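Local coordinates for protein Bd3459 (Bdellovibrio bacteriovorus, PDB 5CEC) that probably acts as a penicillin-binding-protein-like endopeptidase of the S13 family, cutting cell-wall peptide during predation, and is bound by the ankyrin-type self-protection protein Bd3460, at residues A[47-52]-A[375-380]; A[74-79]-A[284-289]; A[371-376]-A[411-416]. The protein carries 1 engineered substitution. All blocks are in the same frame, centred on the assembly; numbering follows the deposited sequence.

Overall arrangement
The three contacts illustrate how one chain ties distant sequence together around a sheet and a buried helix. Interactions 1 and 3 lie side by side, their centres about 10 Å apart, and share N375 and G376: the hairpin of strands 364-373 and 376-385 pairs with strand 40-48 through strand 376-385 and meets the loop after helix 394-411 at its tip. I378 packs on V371, T373 and N413, joining the two. Interaction 2 is separate and buried, its centre about 23 Å from that of interaction 1 and about 29 Å from that of interaction 3. It involves helix 72-84, whose start carries a probable SxxK active-site motif.

Interaction 1: residues A[47-52]-A[375-380]; sequences MAANSK and NGEIYF
M47 and Y379 sit opposite each other as a hydrogen-bonded pair of the antiparallel sheet in which the first strand of the chain, 40-48, lies beside strand 376-385. Their side chains run side by side in the same direction, out of one face of the sheet and against helix 307-322, where I311 packs on both. The methionine is extended until its last bond, and the turn there (chi3 79°) brings CE back to within 4.1 Å of Y379 CD2. Between the backbones, the pair is closed in both directions: M47 N to Y379 O at 3.0 Å and Y379 N to M47 O at 2.9 Å.

On the other face, A48 and I378 form the next, non-hydrogen-bonded pair. Contact from the isoleucine is made by CG2, which stands 3.7 Å from M47 O.

Past A48 the first strand ends in a type I turn, A48 to S51, and A49 swings towards the tyrosine. A49 CA approaches the ring obliquely near CE2, and CB lies by CZ and 3.6 Å from Y379 OH; that hydroxyl is hydrogen-bonded to D318 of helix 307-322, so the ring is held at its outer end as well as along its side. An extended first torsion (chi1 177°) lays CG, CD and OE1 of E377 along the same methyl. Beyond the last bridge E377 O accepts A49 N almost straight, at 2.9 Å and 173°. A water 2.8 Å from E377 O also donates to it, and itself accepts N50 N at 3.0 Å.

Interaction 2: residues A[74-79]-A[284-289]; sequences VVTTLW and IEFHNG
V75, T76 and F286 supply most of the buried surface where helix 72-84 meets the segment that leaves the short strand 284-285. Apolar packing and one hydrogen bond join the helix to this segment.

V75 gives up the most surface. Its branched carbon faces the outer end of the phenylalanine, CB lying 3.6 Å from F286 CZ, while both methyls lie on the same side of the ring as CB, each nearest CZ. The approach is oblique to the ring. With CG1 anti to the backbone N (chi1 -174°), that methyl also reaches the tip of I284, 4.2 Å from CD1. F286 is in turn stacked on F269 of helix 265-277; F269 touches V75 and I284 as well, linking the three.

T76, one residue further along the helix, brings the polar component. Its hydroxyl donates to G289 O over 2.9 Å, in the plane of that carbonyl and on a lone pair, with a C=O to donor angle of 114°. A first torsion of -56° places OG1 anti to the threonine's own carbonyl carbon and so directs it at G289 O. That bond satisfies the hydroxyl of a buried side chain, against which L259 of helix 253-262 also packs. T76 OG1 lies near the plane of the F286 ring, at its edge, 4.4 Å from F286 CE2.

The probable SxxK motif (S70 to K73) runs into the first turn of helix 72-84, and the T76 side chain lies near that motif without touching it; the arrangement is consistent with the buried active-site helix of the penicillin-recognising serine enzymes.

Interaction 3: residues A[371-376]-A[411-416]; sequences VSTKNG and NQNGGP
K374 and N375, the two residues at the tip of a beta hairpin, meet N413 to P416 chiefly through backbone hydrogen bonds. K374 N donates to G415 O at 2.9 Å and N375 N to N413 O at 3.2 Å, so two successive amides of the hairpin turn grip two carbonyls of the loop. T373 and P416 are bridged through their backbones, and the T373 CA makes a C-H...O contact with G415 O at 3.2 Å. Within the hairpin, the T373 hydroxyl stands between the backbone N and the carbonyl carbon (chi1 76°) and from there donates to G376 O at 2.8 Å, in the carbonyl plane and on a lone pair; that carbonyl also accepts T373 N, so it is gripped twice.

The one side-chain bond across the contact is weak: N375 ND2 to N413 OD1, over 3.4 Å, between two amides whose planes stand 90° apart. The nitrogen of the N413 amide is held by L409 O in the helix behind, which fixes how that group is turned.

Van der Waals packing accompanies these bonds. T373 crosses N413 obliquely, OG1 coming to 3.4 Å from N413 CB. The aliphatic part of K374 lies along G414, where the bend at chi3 (-69°) brings CE to 3.4 Å from G414 O.

Both partners are recognisable turns. T373 to G376 is the type I turn of a two-residue hairpin linking strands 364-373 and 376-385, and G414, with positive phi, is the C-prime residue of a Schellman motif closing helix 394-411. Three residues before G414, N411 ND2 is hydrogen-bonded to the backbone O of R173 of the Bd3460 chain; the site is therefore a hairpin tip docked on a Schellman-capped helix end next to the immunity-protein interface.

Interaction 1: residues A[47-52]-A[375-380]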
ATOM      1  N   MET A  47       5.230  21.411  -7.861  1.00 19.10           N
ATOM      2  CA  MET A  47       5.337  22.768  -7.332  1.00 19.44           C
ATOM      3  C   MET A  47       6.312  22.722  -6.168  1.00 20.25           C
ATOM      4  O   MET A  47       6.163  21.867  -5.291  1.00 19.83           O
ATOM      5  CB  MET A  47       3.983  23.291  -6.835  1.00 20.14           C
ATOM      6  CG  MET A  47       4.022  24.752  -6.421  1.00 21.70           C
ATOM      7  SD  MET A  47       2.455  25.309  -5.768  1.00 25.83           S
ATOM      8  CE  MET A  47       2.675  24.587  -4.130  1.00 27.93           C
ATOM      9  N   ALA A  48       7.264  23.665  -6.111  1.00 21.15           N
ATOM     10  CA  ALA A  48       8.142  23.750  -4.932  1.00 22.55           C
ATOM     11  C   ALA A  48       7.280  24.105  -3.716  1.00 22.81           C
ATOM     12  O   ALA A  48       6.391  24.964  -3.804  1.00 24.45           O
ATOM     13  CB  ALA A  48       9.219  24.797  -5.137  1.00 24.86           C
ATOM     14  N   ALA A  49       7.548  23.477  -2.576  1.00 23.05           N
ATOM     15  CA  ALA A  49       6.744  23.697  -1.356  1.00 24.30           C
ATOM     16  C   ALA A  49       6.773  25.130  -0.857  1.00 28.15           C
ATOM     17  O   ALA A  49       5.783  25.650  -0.295  1.00 31.00           O
ATOM     18  CB  ALA A  49       7.208  22.751  -0.256  1.00 26.05           C
ATOM     19  N   ASN A  50       7.920  25.762  -1.055  1.00 27.10           N
ATOM     20  CA  ASN A  50       8.138  27.131  -0.644  1.00 27.56           C
ATOM     21  C   ASN A  50       7.771  28.182  -1.717  1.00 29.02           C
ATOM     22  O   ASN A  50       8.119  29.356  -1.582  1.00 29.91           O
ATOM     23  CB  ASN A  50       9.609  27.296  -0.225  1.00 31.19           C
ATOM     24  CG  ASN A  50      10.582  27.118  -1.387  1.00 31.71           C
ATOM     25  OD1 ASN A  50      10.208  27.207  -2.572  1.00 35.66           O
ATOM     26  ND2 ASN A  50      11.833  26.830  -1.063  1.00 39.27           N
ATOM     27  N   SER A  51       7.091  27.783  -2.791  1.00 29.08           N
ATOM     28  CA  SER A  51       6.721  28.713  -3.853  1.00 33.85           C
ATOM     29  C   SER A  51       5.976  29.953  -3.331  1.00 36.88           C
ATOM     30  O   SER A  51       4.982  29.817  -2.613  1.00 37.08           O
ATOM     31  CB  SER A  51       5.811  28.009  -4.845  1.00 35.26           C
ATOM     32  OG  SER A  51       5.311  28.946  -5.772  1.00 36.33           O
ATOM     33  N   LYS A  52       6.466  31.144  -3.684  1.00 40.65           N
ATOM     34  CA  LYS A  52       5.793  32.407  -3.321  1.00 42.22           C
ATOM     35  C   LYS A  52       4.496  32.620  -4.103  1.00 40.89           C
ATOM     36  O   LYS A  52       3.508  33.134  -3.560  1.00 46.56           O
ATOM     37  CB  LYS A  52       6.720  33.605  -3.561  1.00 47.60           C
ATOM     38  CG  LYS A  52       7.986  33.613  -2.714  1.00 53.87           C
ATOM     39  CD  LYS A  52       8.727  34.940  -2.864  1.00 56.12           C
ATOM     40  CE  LYS A  52      10.050  34.964  -2.116  1.00 59.72           C
ATOM     41  NZ  LYS A  52      11.125  34.280  -2.884  1.00 60.77           N
ATOM     42  N   ASN A 375      17.657  21.432  -3.928  1.00 25.92           N
ATOM     43  CA  ASN A 375      16.867  22.669  -3.942  1.00 27.39           C
ATOM     44  C   ASN A 375      15.656  22.770  -3.007  1.00 27.72           C
ATOM     45  O   ASN A 375      15.027  23.839  -2.968  1.00 31.15           O
ATOM     46  CB  ASN A 375      16.335  22.947  -5.331  1.00 29.46           C
ATOM     47  CG  ASN A 375      17.417  23.274  -6.324  1.00 33.84           C
ATOM     48  OD1 ASN A 375      18.591  23.428  -5.977  1.00 35.65           O
ATOM     49  ND2 ASN A 375      17.023  23.377  -7.588  1.00 37.37           N
ATOM     50  N   GLY A 376      15.374  21.745  -2.217  1.00 24.83           N
ATOM     51  CA  GLY A 376      14.247  21.752  -1.287  1.00 24.68           C
ATOM     52  C   GLY A 376      13.149  20.761  -1.655  1.00 22.09           C
ATOM     53  O   GLY A 376      13.307  19.892  -2.533  1.00 24.59           O
ATOM     54  N   GLU A 377      12.041  20.900  -0.937  1.00 23.86           N
ATOM     55  CA  GLU A 377      10.937  19.975  -0.985  1.00 21.65           C
ATOM     56  C   GLU A 377      10.061  20.356  -2.160  1.00 20.70           C
ATOM     57  O   GLU A 377       9.676  21.512  -2.301  1.00 22.56           O
ATOM     58  CB  GLU A 377      10.126  20.070   0.300  1.00 23.46           C
ATOM     59  CG  GLU A 377       8.887  19.196   0.346  1.00 25.56           C
ATOM     60  CD  GLU A 377       7.969  19.442   1.544  1.00 28.37           C
ATOM     61  OE1 GLU A 377       8.140  20.417   2.297  1.00 35.23           O
ATOM     62  OE2 GLU A 377       7.038  18.655   1.720  1.00 29.19           O
ATOM     63  N   ILE A 378       9.755  19.393  -3.018  1.00 20.22           N
ATOM     64  CA  ILE A 378       8.928  19.632  -4.198  1.00 19.63           C
ATOM     65  C   ILE A 378       7.756  18.658  -4.192  1.00 18.33           C
ATOM     66  O   ILE A 378       7.949  17.436  -4.099  1.00 18.63           O
ATOM     67  CB  ILE A 378       9.718  19.477  -5.495  1.00 21.10           C
ATOM     68  CG1 ILE A 378      10.988  20.322  -5.491  1.00 23.95           C
ATOM     69  CG2 ILE A 378       8.849  19.814  -6.708  1.00 20.15           C
ATOM     70  CD1 ILE A 378      11.881  20.036  -6.640  1.00 26.40           C
ATOM     71  N   TYR A 379       6.526  19.171  -4.322  1.00 17.66           N
ATOM     72  CA  TYR A 379       5.350  18.305  -4.491  1.00 17.42           C
ATOM     73  C   TYR A 379       5.216  17.859  -5.939  1.00 17.20           C
ATOM     74  O   TYR A 379       5.538  18.609  -6.870  1.00 18.34           O
ATOM     75  CB  TYR A 379       4.055  19.063  -4.126  1.00 17.56           C
ATOM     76  CG  TYR A 379       4.062  19.668  -2.745  1.00 17.24           C
ATOM     77  CD1 TYR A 379       4.300  18.879  -1.624  1.00 18.68           C
ATOM     78  CD2 TYR A 379       3.838  21.032  -2.540  1.00 18.71           C
ATOM     79  CE1 TYR A 379       4.318  19.414  -0.358  1.00 20.04           C
ATOM     80  CE2 TYR A 379       3.846  21.573  -1.273  1.00 20.52           C
ATOM     81  CZ  TYR A 379       4.108  20.776  -0.181  1.00 20.04           C
ATOM     82  OH  TYR A 379       4.145  21.321   1.082  1.00 22.49           O
ATOM     83  N   PHE A 380       4.754  16.631  -6.146  1.00 15.92           N
ATOM     84  CA  PHE A 380       4.530  16.144  -7.494  1.00 16.59           C
ATOM     85  C   PHE A 380       3.323  15.233  -7.550  1.00 14.19           C
ATOM     86  O   PHE A 380       2.916  14.658  -6.542  1.00 15.30           O
ATOM     87  CB  PHE A 380       5.779  15.370  -7.991  1.00 17.19           C
ATOM     88  CG  PHE A 380       5.943  14.018  -7.360  1.00 16.61           C
ATOM     89  CD1 PHE A 380       5.315  12.917  -7.906  1.00 16.52           C
ATOM     90  CD2 PHE A 380       6.656  13.858  -6.170  1.00 16.31           C
ATOM     91  CE1 PHE A 380       5.416  11.679  -7.295  1.00 15.97           C
ATOM     92  CE2 PHE A 380       6.735  12.637  -5.559  1.00 15.08           C
ATOM     93  CZ  PHE A 380       6.123  11.555  -6.125  1.00 16.12           C
TER
HETATM   94  O   HOH W   1      10.421  24.082  -1.468  1.00 29.71           O

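Interaction 2: residues A[74-79]-A[284-289]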
ATOM      1  N   VAL A  74      -4.644   9.838  -0.275  1.00 13.35           N
ATOM      2  CA  VAL A  74      -4.014  11.050   0.240  1.00 13.92           C
ATOM      3  C   VAL A  74      -5.074  12.150   0.471  1.00 14.03           C
ATOM      4  O   VAL A  74      -4.973  12.937   1.406  1.00 14.49           O
ATOM      5  CB  VAL A  74      -2.893  11.552  -0.670  1.00 15.08           C
ATOM      6  CG1 VAL A  74      -2.243  12.780  -0.058  1.00 15.33           C
ATOM      7  CG2 VAL A  74      -1.827  10.483  -0.886  1.00 16.93           C
ATOM      8  N   VAL A  75      -6.098  12.183  -0.376  1.00 14.49           N
ATOM      9  CA  VAL A  75      -7.196  13.132  -0.202  1.00 14.38           C
ATOM     10  C   VAL A  75      -7.988  12.775   1.054  1.00 14.87           C
ATOM     11  O   VAL A  75      -8.299  13.637   1.896  1.00 15.00           O
ATOM     12  CB  VAL A  75      -8.113  13.160  -1.433  1.00 16.09           C
ATOM     13  CG1 VAL A  75      -9.151  14.259  -1.279  1.00 18.53           C
ATOM     14  CG2 VAL A  75      -7.299  13.450  -2.708  1.00 16.50           C
ATOM     15  N   THR A  76      -8.269  11.489   1.223  1.00 14.35           N
ATOM     16  CA  THR A  76      -8.945  11.023   2.468  1.00 14.42           C
ATOM     17  C   THR A  76      -8.094  11.362   3.720  1.00 14.35           C
ATOM     18  O   THR A  76      -8.651  11.734   4.746  1.00 14.96           O
ATOM     19  CB  THR A  76      -9.233   9.532   2.342  1.00 14.56           C
ATOM     20  OG1 THR A  76     -10.001   9.332   1.143  1.00 15.36           O
ATOM     21  CG2 THR A  76      -9.974   8.996   3.545  1.00 15.68           C
ATOM     22  N   THR A  77      -6.773  11.221   3.587  1.00 13.98           N
ATOM     23  CA  THR A  77      -5.817  11.556   4.659  1.00 13.76           C
ATOM     24  C   THR A  77      -5.971  13.027   5.024  1.00 14.43           C
ATOM     25  O   THR A  77      -6.082  13.351   6.204  1.00 15.09           O
ATOM     26  CB  THR A  77      -4.396  11.227   4.208  1.00 13.66           C
ATOM     27  OG1 THR A  77      -4.293   9.815   4.019  1.00 14.55           O
ATOM     28  CG2 THR A  77      -3.386  11.611   5.194  1.00 14.39           C
ATOM     29  N   LEU A  78      -5.982  13.913   4.033  1.00 14.67           N
ATOM     30  CA  LEU A  78      -6.151  15.354   4.306  1.00 14.77           C
ATOM     31  C   LEU A  78      -7.480  15.592   5.033  1.00 15.20           C
ATOM     32  O   LEU A  78      -7.528  16.321   6.034  1.00 16.77           O
ATOM     33  CB  LEU A  78      -6.143  16.128   2.995  1.00 15.04           C
ATOM     34  CG  LEU A  78      -6.537  17.597   3.112  1.00 16.45           C
ATOM     35  CD1 LEU A  78      -5.615  18.380   4.045  1.00 17.72           C
ATOM     36  CD2 LEU A  78      -6.589  18.260   1.756  1.00 17.91           C
ATOM     37  N   TRP A  79      -8.563  15.009   4.516  1.00 15.42           N
ATOM     38  CA  TRP A  79      -9.886  15.227   5.107  1.00 14.72           C
ATOM     39  C   TRP A  79      -9.864  14.808   6.583  1.00 14.65           C
ATOM     40  O   TRP A  79     -10.320  15.563   7.453  1.00 16.37           O
ATOM     41  CB  TRP A  79     -10.969  14.463   4.335  1.00 15.61           C
ATOM     42  CG  TRP A  79     -12.354  14.791   4.694  1.00 15.75           C
ATOM     43  CD1 TRP A  79     -12.817  15.933   5.324  1.00 16.86           C
ATOM     44  CD2 TRP A  79     -13.509  14.035   4.360  1.00 16.79           C
ATOM     45  NE1 TRP A  79     -14.177  15.904   5.414  1.00 17.46           N
ATOM     46  CE2 TRP A  79     -14.628  14.748   4.837  1.00 16.56           C
ATOM     47  CE3 TRP A  79     -13.716  12.805   3.731  1.00 17.13           C
ATOM     48  CZ2 TRP A  79     -15.902  14.301   4.659  1.00 17.78           C
ATOM     49  CZ3 TRP A  79     -15.001  12.363   3.589  1.00 18.09           C
ATOM     50  CH2 TRP A  79     -16.066  13.089   4.073  1.00 17.90           C
ATOM     51  N   ILE A 284     -12.793  17.656  -8.948  1.00 20.87           N
ATOM     52  CA  ILE A 284     -12.650  16.430  -8.172  1.00 20.55           C
ATOM     53  C   ILE A 284     -14.007  15.785  -7.943  1.00 22.39           C
ATOM     54  O   ILE A 284     -14.955  16.463  -7.579  1.00 25.80           O
ATOM     55  CB  ILE A 284     -11.935  16.721  -6.819  1.00 21.52           C
ATOM     56  CG1 ILE A 284     -11.718  15.437  -6.008  1.00 22.42           C
ATOM     57  CG2 ILE A 284     -12.666  17.774  -5.987  1.00 23.46           C
ATOM     58  CD1 ILE A 284     -10.668  15.569  -4.919  1.00 23.73           C
ATOM     59  N   GLU A 285     -14.103  14.478  -8.187  1.00 20.23           N
ATOM     60  CA  GLU A 285     -15.357  13.773  -8.023  1.00 22.81           C
ATOM     61  C   GLU A 285     -15.043  12.442  -7.382  1.00 20.95           C
ATOM     62  O   GLU A 285     -14.433  11.569  -7.997  1.00 22.21           O
ATOM     63  CB  GLU A 285     -16.059  13.600  -9.349  1.00 24.56           C
ATOM     64  CG  GLU A 285     -17.406  12.930  -9.238  1.00 28.16           C
ATOM     65  CD  GLU A 285     -18.056  12.677 -10.577  1.00 29.25           C
ATOM     66  OE1 GLU A 285     -17.899  13.502 -11.508  1.00 32.06           O
ATOM     67  OE2 GLU A 285     -18.751  11.653 -10.690  1.00 34.83           O
ATOM     68  N   PHE A 286     -15.444  12.319  -6.128  1.00 20.71           N
ATOM     69  CA  PHE A 286     -15.220  11.127  -5.350  1.00 19.06           C
ATOM     70  C   PHE A 286     -16.519  10.357  -5.102  1.00 18.50           C
ATOM     71  O   PHE A 286     -17.616  10.929  -5.020  1.00 21.02           O
ATOM     72  CB  PHE A 286     -14.610  11.490  -3.984  1.00 20.62           C
ATOM     73  CG  PHE A 286     -13.099  11.495  -3.956  1.00 18.46           C
ATOM     74  CD1 PHE A 286     -12.345  12.010  -5.013  1.00 19.07           C
ATOM     75  CD2 PHE A 286     -12.426  10.993  -2.851  1.00 18.51           C
ATOM     76  CE1 PHE A 286     -10.955  12.001  -4.953  1.00 18.71           C
ATOM     77  CE2 PHE A 286     -11.038  11.005  -2.794  1.00 17.92           C
ATOM     78  CZ  PHE A 286     -10.304  11.502  -3.833  1.00 18.03           C
ATOM     79  N   HIS A 287     -16.370   9.049  -4.963  1.00 18.36           N
ATOM     80  CA  HIS A 287     -17.441   8.190  -4.531  1.00 19.07           C
ATOM     81  C   HIS A 287     -17.053   7.295  -3.366  1.00 19.25           C
ATOM     82  O   HIS A 287     -17.941   6.661  -2.792  1.00 22.26           O
ATOM     83  CB  HIS A 287     -17.918   7.322  -5.705  1.00 22.28           C
ATOM     84  CG  HIS A 287     -18.204   8.105  -6.939  1.00 28.86           C
ATOM     85  ND1 HIS A 287     -19.413   8.726  -7.133  1.00 34.06           N
ATOM     86  CD2 HIS A 287     -17.428   8.443  -7.997  1.00 31.42           C
ATOM     87  CE1 HIS A 287     -19.387   9.395  -8.267  1.00 35.09           C
ATOM     88  NE2 HIS A 287     -18.198   9.228  -8.819  1.00 34.38           N
ATOM     89  N   ASN A 288     -15.762   7.197  -3.038  1.00 18.59           N
ATOM     90  CA  ASN A 288     -15.320   6.419  -1.911  1.00 18.17           C
ATOM     91  C   ASN A 288     -13.992   6.970  -1.447  1.00 16.28           C
ATOM     92  O   ASN A 288     -13.444   7.901  -2.059  1.00 17.41           O
ATOM     93  CB  ASN A 288     -15.289   4.912  -2.240  1.00 18.40           C
ATOM     94  CG  ASN A 288     -14.275   4.544  -3.311  1.00 19.06           C
ATOM     95  OD1 ASN A 288     -13.289   5.210  -3.527  1.00 18.15           O
ATOM     96  ND2 ASN A 288     -14.555   3.469  -4.025  1.00 23.11           N
ATOM     97  N   GLY A 289     -13.464   6.422  -0.361  1.00 16.55           N
ATOM     98  CA  GLY A 289     -12.231   6.920   0.207  1.00 17.12           C
ATOM     99  C   GLY A 289     -10.978   6.286  -0.352  1.00 16.13           C
ATOM    100  O   GLY A 289      -9.895   6.823  -0.211  1.00 14.65           O
TER

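Interaction 3: residues A[371-376]-A[411-416]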
ATOM      1  N   VAL A 371       9.276  15.137  -3.159  1.00 17.68           N
ATOM      2  CA  VAL A 371      10.683  14.794  -3.274  1.00 17.55           C
ATOM      3  C   VAL A 371      11.527  15.832  -2.550  1.00 19.13           C
ATOM      4  O   VAL A 371      11.251  17.031  -2.641  1.00 20.38           O
ATOM      5  CB  VAL A 371      11.145  14.644  -4.753  1.00 18.35           C
ATOM      6  CG1 VAL A 371      10.455  13.461  -5.444  1.00 17.62           C
ATOM      7  CG2 VAL A 371      10.950  15.904  -5.577  1.00 18.95           C
ATOM      8  N   SER A 372      12.529  15.350  -1.801  1.00 19.97           N
ATOM      9  CA  SER A 372      13.470  16.179  -1.085  1.00 20.67           C
ATOM     10  C   SER A 372      14.713  16.222  -1.966  1.00 22.79           C
ATOM     11  O   SER A 372      15.317  15.190  -2.265  1.00 22.66           O
ATOM     12  CB  SER A 372      13.782  15.579   0.278  1.00 22.48           C
ATOM     13  OG  SER A 372      14.779  16.337   0.931  1.00 25.24           O
ATOM     14  N   THR A 373      15.027  17.421  -2.424  1.00 23.67           N
ATOM     15  CA  THR A 373      16.137  17.661  -3.349  1.00 23.77           C
ATOM     16  C   THR A 373      17.152  18.627  -2.751  1.00 25.99           C
ATOM     17  O   THR A 373      16.884  19.253  -1.725  1.00 27.79           O
ATOM     18  CB  THR A 373      15.603  18.190  -4.701  1.00 23.43           C
ATOM     19  OG1 THR A 373      15.221  19.569  -4.580  1.00 25.05           O
ATOM     20  CG2 THR A 373      14.387  17.376  -5.190  1.00 22.21           C
ATOM     21  N   LYS A 374      18.308  18.771  -3.413  1.00 25.29           N
ATOM     22  CA  LYS A 374      19.272  19.816  -3.071  1.00 28.53           C
ATOM     23  C   LYS A 374      18.605  21.185  -3.027  1.00 26.99           C
ATOM     24  O   LYS A 374      18.937  21.985  -2.178  1.00 30.64           O
ATOM     25  CB  LYS A 374      20.428  19.836  -4.074  1.00 30.53           C
ATOM     26  CG  LYS A 374      21.578  20.780  -3.734  1.00 36.21           C
ATOM     27  CD  LYS A 374      22.829  20.448  -4.542  1.00 44.12           C
ATOM     28  CE  LYS A 374      23.443  19.108  -4.115  1.00 50.33           C
ATOM     29  NZ  LYS A 374      24.925  19.043  -4.302  1.00 56.89           N
ATOM     30  N   ASN A 375      17.657  21.432  -3.928  1.00 25.92           N
ATOM     31  CA  ASN A 375      16.867  22.669  -3.942  1.00 27.39           C
ATOM     32  C   ASN A 375      15.656  22.770  -3.007  1.00 27.72           C
ATOM     33  O   ASN A 375      15.027  23.839  -2.968  1.00 31.15           O
ATOM     34  CB  ASN A 375      16.335  22.947  -5.331  1.00 29.46           C
ATOM     35  CG  ASN A 375      17.417  23.274  -6.324  1.00 33.84           C
ATOM     36  OD1 ASN A 375      18.591  23.428  -5.977  1.00 35.65           O
ATOM     37  ND2 ASN A 375      17.023  23.377  -7.588  1.00 37.37           N
ATOM     38  N   GLY A 376      15.374  21.745  -2.217  1.00 24.83           N
ATOM     39  CA  GLY A 376      14.247  21.752  -1.287  1.00 24.68           C
ATOM     40  C   GLY A 376      13.149  20.761  -1.655  1.00 22.09           C
ATOM     41  O   GLY A 376      13.307  19.892  -2.533  1.00 24.59           O
ATOM     42  N   ASN A 411      16.669  14.998 -10.480  1.00 23.00           N
ATOM     43  CA  ASN A 411      17.906  15.327 -11.203  1.00 23.81           C
ATOM     44  C   ASN A 411      17.961  16.817 -11.491  1.00 24.34           C
ATOM     45  O   ASN A 411      19.008  17.466 -11.328  1.00 24.63           O
ATOM     46  CB  ASN A 411      17.991  14.622 -12.600  1.00 26.74           C
ATOM     47  CG  ASN A 411      18.279  13.130 -12.543  1.00 28.67           C
ATOM     48  OD1 ASN A 411      18.699  12.576 -11.517  1.00 27.52           O
ATOM     49  ND2 ASN A 411      18.048  12.448 -13.706  1.00 26.03           N
ATOM     50  N   GLN A 412      16.825  17.361 -11.933  1.00 23.63           N
ATOM     51  CA  GLN A 412      16.732  18.760 -12.346  1.00 24.37           C
ATOM     52  C   GLN A 412      16.678  19.742 -11.192  1.00 24.99           C
ATOM     53  O   GLN A 412      16.755  20.960 -11.408  1.00 29.27           O
ATOM     54  CB  GLN A 412      15.535  18.949 -13.265  1.00 26.45           C
ATOM     55  CG  GLN A 412      15.766  18.250 -14.582  1.00 31.69           C
ATOM     56  CD  GLN A 412      14.551  18.238 -15.473  1.00 37.05           C
ATOM     57  OE1 GLN A 412      13.424  18.406 -15.014  1.00 48.07           O
ATOM     58  NE2 GLN A 412      14.773  18.041 -16.753  1.00 44.99           N
ATOM     59  N   ASN A 413      16.635  19.217  -9.965  1.00 24.20           N
ATOM     60  CA  ASN A 413      16.695  20.055  -8.753  1.00 24.42           C
ATOM     61  C   ASN A 413      17.912  19.712  -7.875  1.00 25.89           C
ATOM     62  O   ASN A 413      17.849  19.800  -6.633  1.00 26.35           O
ATOM     63  CB  ASN A 413      15.366  19.872  -8.010  1.00 24.74           C
ATOM     64  CG  ASN A 413      14.264  20.654  -8.665  1.00 25.57           C
ATOM     65  OD1 ASN A 413      14.167  21.849  -8.450  1.00 28.99           O
ATOM     66  ND2 ASN A 413      13.474  20.011  -9.508  1.00 26.74           N
ATOM     67  N   GLY A 414      19.014  19.321  -8.544  1.00 27.18           N
ATOM     68  CA  GLY A 414      20.305  19.048  -7.898  1.00 24.52           C
ATOM     69  C   GLY A 414      20.525  17.734  -7.217  1.00 26.78           C
ATOM     70  O   GLY A 414      21.531  17.569  -6.504  1.00 27.99           O
ATOM     71  N   GLY A 415      19.637  16.775  -7.491  1.00 24.01           N
ATOM     72  CA  GLY A 415      19.738  15.448  -6.923  1.00 24.51           C
ATOM     73  C   GLY A 415      19.041  15.341  -5.585  1.00 21.23           C
ATOM     74  O   GLY A 415      18.534  16.345  -5.056  1.00 23.99           O
ATOM     75  N   PRO A 416      19.066  14.139  -4.988  1.00 21.79           N
ATOM     76  CA  PRO A 416      18.294  13.871  -3.807  1.00 21.42           C
ATOM     77  C   PRO A 416      18.971  14.403  -2.563  1.00 23.64           C
ATOM     78  O   PRO A 416      20.219  14.546  -2.506  1.00 25.46           O
ATOM     79  CB  PRO A 416      18.232  12.334  -3.774  1.00 22.33           C
ATOM     80  CG  PRO A 416      19.477  11.892  -4.428  1.00 21.36           C
ATOM     81  CD  PRO A 416      19.647  12.901  -5.544  1.00 20.20           C
TER